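Local coordinates for protein probable M18 family aminopeptidase 1 (PDB 2GLF) that probably acts as a metal-dependent aminopeptidase of the M18 family, removing residues from the N-termini of peptides at a two-metal centre, at residues Ala18-Tyr23 with Ser431-Leu436; Pro96-Lys101 with Gly120-Tyr125; Leu128-Glu133 with Pro229-Arg234. All blocks are in the same frame, centred on the assembly; numbering follows the deposited sequence.

Contact 1. Residues Ala18-Tyr23 with Ser431-Leu436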
loop_
_atom_site.group_PDB
_atom_site.type_symbol
_atom_site.label_atom_id
_atom_site.label_comp_id
_atom_site.label_asym_id
_atom_site.label_seq_id
_atom_site.Cartn_x
_atom_site.Cartn_y
_atom_site.Cartn_z
ATOM N N ALA A 18 11.133 49.390 30.537
ATOM C CA ALA A 18 10.308 50.552 30.238
ATOM C C ALA A 18 9.751 50.449 28.826
ATOM O O ALA A 18 8.548 50.577 28.620
ATOM C CB ALA A 18 11.131 51.823 30.382
ATOM N N PHE A 19 10.635 50.193 27.867
ATOM C CA PHE A 19 10.252 50.092 26.469
ATOM C C PHE A 19 9.300 48.939 26.172
ATOM O O PHE A 19 8.455 49.044 25.276
ATOM C CB PHE A 19 11.489 49.955 25.581
ATOM C CG PHE A 19 11.196 50.155 24.126
ATOM C CD1 PHE A 19 10.920 51.426 23.631
ATOM C CD2 PHE A 19 11.127 49.072 23.261
ATOM C CE1 PHE A 19 10.575 51.615 22.298
ATOM C CE2 PHE A 19 10.783 49.248 21.928
ATOM C CZ PHE A 19 10.504 50.524 21.443
ATOM N N SER A 20 9.440 47.838 26.908
ATOM C CA SER A 20 8.572 46.683 26.695
ATOM C C SER A 20 7.199 46.997 27.272
ATOM O O SER A 20 6.171 46.564 26.741
ATOM C CB SER A 20 9.147 45.435 27.369
ATOM O OG SER A 20 9.097 45.545 28.782
ATOM N N LYS A 21 7.183 47.756 28.363
ATOM C CA LYS A 21 5.919 48.124 28.970
ATOM C C LYS A 21 5.137 49.021 28.012
ATOM O O LYS A 21 3.912 48.922 27.915
ATOM C CB LYS A 21 6.147 48.830 30.308
ATOM C CG LYS A 21 6.319 47.873 31.472
ATOM C CD LYS A 21 6.130 48.578 32.806
ATOM C CE LYS A 21 5.891 47.590 33.953
ATOM N NZ LYS A 21 7.040 46.672 34.189
ATOM N N GLU A 22 5.853 49.883 27.297
ATOM C CA GLU A 22 5.235 50.791 26.343
ATOM C C GLU A 22 4.718 50.015 25.128
ATOM O O GLU A 22 3.647 50.320 24.584
ATOM C CB GLU A 22 6.252 51.847 25.921
ATOM C CG GLU A 22 6.634 52.783 27.056
ATOM C CD GLU A 22 7.969 53.470 26.842
ATOM O OE1 GLU A 22 8.319 54.342 27.667
ATOM O OE2 GLU A 22 8.674 53.138 25.864
ATOM N N TYR A 23 5.482 49.003 24.721
ATOM C CA TYR A 23 5.127 48.162 23.582
ATOM C C TYR A 23 3.856 47.377 23.881
ATOM O O TYR A 23 2.934 47.341 23.070
ATOM C CB TYR A 23 6.285 47.200 23.268
ATOM C CG TYR A 23 5.952 46.078 22.300
ATOM C CD1 TYR A 23 5.630 46.339 20.966
ATOM C CD2 TYR A 23 5.945 44.747 22.726
ATOM C CE1 TYR A 23 5.308 45.302 20.084
ATOM C CE2 TYR A 23 5.622 43.707 21.852
ATOM C CZ TYR A 23 5.303 43.991 20.536
ATOM O OH TYR A 23 4.975 42.965 19.684
ATOM N N SER A 431 8.403 36.777 21.787
ATOM C CA SER A 431 9.540 37.574 21.339
ATOM C C SER A 431 10.347 37.956 22.572
ATOM O O SER A 431 9.865 37.834 23.693
ATOM C CB SER A 431 9.066 38.843 20.634
ATOM O OG SER A 431 8.440 39.723 21.550
ATOM N N SER A 432 11.574 38.418 22.361
ATOM C CA SER A 432 12.444 38.823 23.461
ATOM C C SER A 432 12.320 40.324 23.744
ATOM O O SER A 432 12.214 41.125 22.816
ATOM C CB SER A 432 13.895 38.485 23.112
ATOM O OG SER A 432 14.798 39.108 24.003
ATOM N N LYS A 433 12.318 40.706 25.018
ATOM C CA LYS A 433 12.237 42.124 25.376
ATOM C C LYS A 433 13.505 42.821 24.900
ATOM O O LYS A 433 13.461 43.959 24.434
ATOM C CB LYS A 433 12.115 42.310 26.892
ATOM C CG LYS A 433 10.761 41.984 27.459
ATOM C CD LYS A 433 10.764 42.138 28.960
ATOM C CE LYS A 433 9.403 41.808 29.538
ATOM N NZ LYS A 433 9.392 41.976 31.017
ATOM N N ALA A 434 14.636 42.133 25.029
ATOM C CA ALA A 434 15.917 42.684 24.601
ATOM C C ALA A 434 15.933 42.933 23.090
ATOM O O ALA A 434 16.432 43.961 22.633
ATOM C CB ALA A 434 17.059 41.741 24.996
ATOM N N ASP A 435 15.386 42.000 22.315
ATOM C CA ASP A 435 15.367 42.171 20.868
ATOM C C ASP A 435 14.401 43.283 20.479
ATOM O O ASP A 435 14.692 44.098 19.597
ATOM C CB ASP A 435 14.983 40.865 20.162
ATOM C CG ASP A 435 16.058 39.786 20.289
ATOM O OD1 ASP A 435 17.257 40.127 20.363
ATOM O OD2 ASP A 435 15.704 38.591 20.296
ATOM N N LEU A 436 13.254 43.321 21.144
ATOM C CA LEU A 436 12.254 44.345 20.876
ATOM C C LEU A 436 12.946 45.713 20.890
ATOM O O LEU A 436 12.833 46.499 19.943
ATOM C CB LEU A 436 11.172 44.286 21.955
ATOM C CG LEU A 436 9.862 45.077 21.861
ATOM C CD1 LEU A 436 9.752 45.976 23.076
ATOM C CD2 LEU A 436 9.781 45.880 20.575
#
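Leu436 fits its forked end into the angle between Phe19 and Tyr23, overlapping one face of the Tyr23 ring. Its CG lies over that face in a CH-pi contact, 4.3 Å from the ring centroid and 21° off the normal, displaced toward the rim. The CD1 methyl touches both residues: it meets CD2 of Phe19 at 3.4 Å, approaching that ring obliquely, and packs on CB of Tyr23 at 3.7 Å. Phe19 and Tyr23 stand one helical turn apart, and both carry CG anti to the backbone N (chi1 -167° and 168°), which directs both rings toward the leucine. Beside this apolar group the extended chain of Lys433 runs past Ser20, with Lys433 CG 3.8 Å from Ser20 CB. The polar ends are served from outside: Ser20 OG bonds to the carbonyl of Glu17, and Lys433 NZ forms salt bridges with Glu17 and Glu235. Ser432 N-caps the helix that bears Leu436, its OG accepting weak bonds from the N atoms of Ala434 and Asp435. Helix 13-29 thus packs on the start of helix 433-449, with Ile243 of strand 242-245 and Thr256 of helix 248-263 closing around the contact.

Contact 2. Residues Pro96-Lys101 with Gly120-Tyr125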
loop_
_atom_site.group_PDB
_atom_site.type_symbol
_atom_site.label_atom_id
_atom_site.label_comp_id
_atom_site.label_asym_id
_atom_site.label_seq_id
_atom_site.Cartn_x
_atom_site.Cartn_y
_atom_site.Cartn_z
ATOM N N PRO A 96 -2.731 37.026 10.881
ATOM C CA PRO A 96 -3.661 35.913 10.685
ATOM C C PRO A 96 -4.816 36.036 11.686
ATOM O O PRO A 96 -4.621 36.418 12.846
ATOM C CB PRO A 96 -2.772 34.696 10.918
ATOM C CG PRO A 96 -1.474 35.137 10.291
ATOM C CD PRO A 96 -1.330 36.560 10.820
ATOM N N ARG A 97 -6.022 35.732 11.221
ATOM C CA ARG A 97 -7.211 35.837 12.056
ATOM C C ARG A 97 -8.329 35.000 11.451
ATOM O O ARG A 97 -8.089 34.103 10.639
ATOM C CB ARG A 97 -7.659 37.295 12.096
ATOM C CG ARG A 97 -7.832 37.896 10.694
ATOM C CD ARG A 97 -8.166 39.374 10.751
ATOM N NE ARG A 97 -7.461 40.159 9.734
ATOM C CZ ARG A 97 -7.860 40.306 8.473
ATOM N NH1 ARG A 97 -8.973 39.723 8.045
ATOM N NH2 ARG A 97 -7.139 41.042 7.635
ATOM N N LEU A 98 -9.554 35.307 11.865
ATOM C CA LEU A 98 -10.746 34.650 11.348
ATOM C C LEU A 98 -11.709 35.785 11.007
ATOM O O LEU A 98 -11.853 36.726 11.787
ATOM C CB LEU A 98 -11.386 33.742 12.402
ATOM C CG LEU A 98 -10.605 32.555 12.972
ATOM C CD1 LEU A 98 -11.459 31.864 14.034
ATOM C CD2 LEU A 98 -10.233 31.579 11.865
ATOM N N ASP A 99 -12.347 35.712 9.841
ATOM C CA ASP A 99 -13.301 36.737 9.428
ATOM C C ASP A 99 -14.710 36.170 9.388
ATOM O O ASP A 99 -14.917 35.070 8.891
ATOM C CB ASP A 99 -12.988 37.269 8.023
ATOM C CG ASP A 99 -11.696 38.065 7.949
ATOM O OD1 ASP A 99 -11.247 38.610 8.984
ATOM O OD2 ASP A 99 -11.140 38.163 6.828
ATOM N N PHE A 100 -15.674 36.916 9.915
ATOM C CA PHE A 100 -17.069 36.498 9.864
ATOM C C PHE A 100 -17.412 36.453 8.368
ATOM O O PHE A 100 -17.006 37.340 7.616
ATOM C CB PHE A 100 -17.966 37.564 10.513
ATOM C CG PHE A 100 -18.212 37.376 11.990
ATOM C CD1 PHE A 100 -17.310 36.692 12.796
ATOM C CD2 PHE A 100 -19.342 37.938 12.580
ATOM C CE1 PHE A 100 -17.531 36.574 14.164
ATOM C CE2 PHE A 100 -19.567 37.826 13.940
ATOM C CZ PHE A 100 -18.659 37.142 14.735
ATOM N N LYS A 101 -18.142 35.436 7.924
ATOM C CA LYS A 101 -18.535 35.380 6.517
ATOM C C LYS A 101 -19.606 36.446 6.306
ATOM O O LYS A 101 -20.103 37.022 7.269
ATOM C CB LYS A 101 -19.115 34.013 6.161
ATOM C CG LYS A 101 -18.083 32.937 5.905
ATOM C CD LYS A 101 -18.737 31.702 5.316
ATOM C CE LYS A 101 -17.709 30.638 4.980
ATOM N NZ LYS A 101 -18.376 29.377 4.553
ATOM N N GLY A 120 -5.146 34.425 6.160
ATOM C CA GLY A 120 -3.727 34.173 6.331
ATOM C C GLY A 120 -3.368 32.747 6.728
ATOM O O GLY A 120 -4.220 31.848 6.731
ATOM N N GLY A 121 -2.101 32.548 7.084
ATOM C CA GLY A 121 -1.626 31.232 7.458
ATOM C C GLY A 121 -1.766 30.792 8.904
ATOM O O GLY A 121 -0.768 30.499 9.554
ATOM N N ILE A 122 -2.993 30.734 9.410
ATOM C CA ILE A 122 -3.239 30.276 10.781
ATOM C C ILE A 122 -2.990 28.766 10.777
ATOM O O ILE A 122 -3.074 28.141 9.723
ATOM C CB ILE A 122 -4.715 30.490 11.200
ATOM C CG1 ILE A 122 -5.623 29.554 10.388
ATOM C CG2 ILE A 122 -5.120 31.934 10.983
ATOM C CD1 ILE A 122 -7.069 29.549 10.815
ATOM N N LYS A 123 -2.692 28.168 11.927
ATOM C CA LYS A 123 -2.495 26.724 11.930
ATOM C C LYS A 123 -3.828 25.998 11.975
ATOM O O LYS A 123 -3.949 24.882 11.461
ATOM C CB LYS A 123 -1.604 26.264 13.080
ATOM C CG LYS A 123 -0.149 26.145 12.654
ATOM C CD LYS A 123 0.619 25.186 13.531
ATOM C CE LYS A 123 1.986 24.922 12.950
ATOM N NZ LYS A 123 2.714 23.916 13.748
ATOM N N LYS A 124 -4.821 26.629 12.593
ATOM C CA LYS A 124 -6.175 26.081 12.654
ATOM C C LYS A 124 -6.508 25.328 13.928
ATOM O O LYS A 124 -7.489 25.658 14.601
ATOM C CB LYS A 124 -6.449 25.197 11.429
ATOM C CG LYS A 124 -7.881 25.215 10.928
ATOM C CD LYS A 124 -7.950 24.751 9.484
ATOM C CE LYS A 124 -7.105 25.651 8.590
ATOM N NZ LYS A 124 -7.194 25.324 7.134
ATOM N N TYR A 125 -5.720 24.315 14.273
ATOM C CA TYR A 125 -6.015 23.606 15.505
ATOM C C TYR A 125 -5.730 24.526 16.690
ATOM O O TYR A 125 -6.137 24.243 17.815
ATOM C CB TYR A 125 -5.216 22.299 15.618
ATOM C CG TYR A 125 -3.719 22.427 15.503
ATOM C CD1 TYR A 125 -3.072 22.153 14.303
ATOM C CD2 TYR A 125 -2.944 22.798 16.602
ATOM C CE1 TYR A 125 -1.683 22.239 14.198
ATOM C CE2 TYR A 125 -1.556 22.889 16.507
ATOM C CZ TYR A 125 -0.931 22.605 15.305
ATOM O OH TYR A 125 0.440 22.662 15.209
#
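The backbones come closest where strand 97-108 begins and strand 111-119 has just ended, with the CA atoms of Pro96 and Gly120 4.7 Å apart, before residues 120-125 leave through an inverse gamma turn centred on Gly121. Ile122 carries the side-chain packing. Its CG2 methyl rests on CB of Pro96 at 3.6 Å and lies 3.7 Å from the carbonyl O of Arg97. The other branch, with CG1 between the backbone N and the carbonyl carbon (chi1 68°), carries CD1 to CD2 of Leu98 at 3.9 Å, the two side chains crossing at about a right angle. Arg97 points away from residues 120-125; its NH1 forms a salt bridge of 2.7 Å to Asp99 OD1, which offers its syn lone pair, and another to Glu226. The site lies against the metal centre: the side chain of Pro96 is about 5 Å from a bound manganese ion and touches Glu279 and His425, which bind one of the two manganese ions, while the carbonyl of Gly121 accepts a bond from His425 ND1 and may orient that imidazole. In the antiparallel six-stranded sheet, strand 97-108 runs between strands 111-119 and 223-229, and Trp127 packs on Leu98 and Ile122.

Contact 3. Residues Leu128-Glu133 with Pro229-Arg234; sequences LSIPLE and PAFSPR
The two backbones meet as an antiparallel, non-hydrogen-bonded pair of Leu132 with Pro229, their CA atoms 4.5 Å apart and their side chains diverging. One backbone bond joins the segments, from Ala230 N to Pro131 O, 2.9 Å long and nearly straight at 166°; the donor lies well above the carbonyl plane rather than on a lone pair. Next to it, the CB atoms of Pro131 and Ala230 pack 3.9 Å apart. Phe231 then swings its ring back toward residues 128-133, with CG anti to its carbonyl carbon and beside its backbone N (chi1 -48°). The far end of the ring does the touching. CE2 meets CG of Pro131 at 3.6 Å, the proline coming in at the ring edge near its plane, while CZ meets CG2 of Ile130 at 3.5 Å in an oblique approach. One ring face is covered from within its own segment by CB of Pro229, 4.1 Å above the plane and over the centre. Strands 132-139 and 223-229 are neighbours in the antiparallel six-stranded sheet, and the chain beyond Pro229 runs as a loop to strand 234-236. On the other side of Ala230, Glu133 extends its chain past the alanine, CG lying 3.7 Å from Ala230 CB. Its carboxylate is engaged through OE1, which forms a salt bridge with Lys31 and a hydrogen bond with His135. Phe231 also takes part in assembly, its ring meeting Phe231 of a third subunit with the planes inclined by about 20°, and that neighbouring Phe231 packs on Ile130 and Pro131 as well.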
loop_
_atom_site.group_PDB
_atom_site.type_symbol
_atom_site.label_atom_id
_atom_site.label_comp_id
_atom_site.label_asym_id
_atom_site.label_seq_id
_atom_site.Cartn_x
_atom_site.Cartn_y
_atom_site.Cartn_z
ATOM N N LEU A 128 -9.073 26.274 18.373
ATOM C CA LEU A 128 -10.129 25.504 19.019
ATOM C C LEU A 128 -9.993 25.565 20.545
ATOM O O LEU A 128 -8.882 25.500 21.083
ATOM C CB LEU A 128 -10.089 24.060 18.525
ATOM C CG LEU A 128 -10.423 23.917 17.035
ATOM C CD1 LEU A 128 -10.030 22.544 16.541
ATOM C CD2 LEU A 128 -11.908 24.167 16.816
ATOM N N SER A 129 -11.133 25.702 21.228
ATOM C CA SER A 129 -11.195 25.791 22.691
ATOM C C SER A 129 -10.247 26.850 23.247
ATOM O O SER A 129 -9.389 26.574 24.091
ATOM C CB SER A 129 -10.899 24.429 23.331
ATOM O OG SER A 129 -11.937 23.499 23.057
ATOM N N ILE A 130 -10.435 28.073 22.769
ATOM C CA ILE A 130 -9.629 29.214 23.169
ATOM C C ILE A 130 -10.550 30.431 23.162
ATOM O O ILE A 130 -11.320 30.617 22.222
ATOM C CB ILE A 130 -8.436 29.366 22.176
ATOM C CG1 ILE A 130 -7.206 28.694 22.781
ATOM C CG2 ILE A 130 -8.173 30.817 21.819
ATOM C CD1 ILE A 130 -6.034 28.552 21.817
ATOM N N PRO A 131 -10.514 31.258 24.225
ATOM C CA PRO A 131 -11.382 32.442 24.262
ATOM C C PRO A 131 -11.088 33.413 23.119
ATOM O O PRO A 131 -9.929 33.729 22.846
ATOM C CB PRO A 131 -11.099 33.045 25.644
ATOM C CG PRO A 131 -9.697 32.634 25.917
ATOM C CD PRO A 131 -9.665 31.196 25.429
ATOM N N LEU A 132 -12.142 33.875 22.450
ATOM C CA LEU A 132 -11.995 34.801 21.333
ATOM C C LEU A 132 -12.697 36.131 21.569
ATOM O O LEU A 132 -13.613 36.229 22.376
ATOM C CB LEU A 132 -12.568 34.202 20.035
ATOM C CG LEU A 132 -12.064 32.948 19.310
ATOM C CD1 LEU A 132 -10.552 32.817 19.431
ATOM C CD2 LEU A 132 -12.762 31.749 19.879
ATOM N N GLU A 133 -12.256 37.146 20.827
ATOM C CA GLU A 133 -12.825 38.491 20.863
ATOM C C GLU A 133 -13.317 38.848 19.456
ATOM O O GLU A 133 -12.677 38.503 18.462
ATOM C CB GLU A 133 -11.768 39.518 21.263
ATOM C CG GLU A 133 -11.275 39.431 22.683
ATOM C CD GLU A 133 -10.239 40.501 22.987
ATOM O OE1 GLU A 133 -10.516 41.688 22.712
ATOM O OE2 GLU A 133 -9.153 40.161 23.502
ATOM N N PRO A 229 -7.831 36.227 19.339
ATOM C CA PRO A 229 -7.660 35.674 20.689
ATOM C C PRO A 229 -7.802 36.699 21.821
ATOM O O PRO A 229 -7.326 37.828 21.720
ATOM C CB PRO A 229 -6.272 35.039 20.634
ATOM C CG PRO A 229 -5.562 35.874 19.643
ATOM C CD PRO A 229 -6.597 36.076 18.555
ATOM N N ALA A 230 -8.470 36.287 22.895
ATOM C CA ALA A 230 -8.707 37.150 24.039
ATOM C C ALA A 230 -7.497 37.215 24.971
ATOM O O ALA A 230 -7.598 37.704 26.097
ATOM C CB ALA A 230 -9.930 36.666 24.795
ATOM N N PHE A 231 -6.351 36.731 24.499
ATOM C CA PHE A 231 -5.125 36.750 25.297
ATOM C C PHE A 231 -4.521 38.149 25.252
ATOM O O PHE A 231 -4.420 38.741 24.177
ATOM C CB PHE A 231 -4.090 35.785 24.719
ATOM C CG PHE A 231 -4.623 34.418 24.409
ATOM C CD1 PHE A 231 -3.880 33.544 23.621
ATOM C CD2 PHE A 231 -5.847 33.992 24.907
ATOM C CE1 PHE A 231 -4.345 32.271 23.337
ATOM C CE2 PHE A 231 -6.321 32.721 24.626
ATOM C CZ PHE A 231 -5.568 31.857 23.839
ATOM N N SER A 232 -4.112 38.675 26.401
ATOM C CA SER A 232 -3.487 39.994 26.428
ATOM C C SER A 232 -1.967 39.876 26.527
ATOM O O SER A 232 -1.439 38.876 27.014
ATOM C CB SER A 232 -4.024 40.825 27.590
ATOM O OG SER A 232 -5.279 41.389 27.254
ATOM N N PRO A 233 -1.237 40.896 26.056
ATOM C CA PRO A 233 0.225 40.817 26.132
ATOM C C PRO A 233 0.694 40.589 27.570
ATOM O O PRO A 233 0.173 41.207 28.497
ATOM C CB PRO A 233 0.669 42.169 25.574
ATOM C CG PRO A 233 -0.439 42.519 24.611
ATOM C CD PRO A 233 -1.669 42.139 25.393
ATOM N N ARG A 234 1.669 39.699 27.748
ATOM C CA ARG A 234 2.203 39.386 29.072
ATOM C C ARG A 234 3.683 39.040 29.056
ATOM O O ARG A 234 4.206 38.550 28.054
ATOM C CB ARG A 234 1.448 38.206 29.686
ATOM C CG ARG A 234 -0.001 38.489 29.976
ATOM C CD ARG A 234 -0.122 39.527 31.067
ATOM N NE ARG A 234 0.245 38.979 32.368
ATOM C CZ ARG A 234 -0.429 38.008 32.972
ATOM N NH1 ARG A 234 -1.495 37.488 32.382
ATOM N NH2 ARG A 234 -0.047 37.561 34.161
#

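Overall arrangement
All three contacts are largely buried, but in different surroundings. Contact 1 packs a helix near the N-terminus on the last helix of the chain, is touched by no other subunit, and relies on aliphatic-aromatic packing. Contacts 2 and 3, with centres 13 Å apart, both reach the antiparallel six-stranded sheet, at its strand ends and adjoining loops. Both also reach a third subunit, through Lys123 and Tyr125 in contact 2 and through Phe231 and Arg234 in contact 3; contact 2 also meets a second subunit, through Asp99, Lys101 and Lys124. Contact 2 stands nearest the manganese ions. Contacts 1 and 2 join their segments by packing, and only contact 3 adds a backbone hydrogen bond.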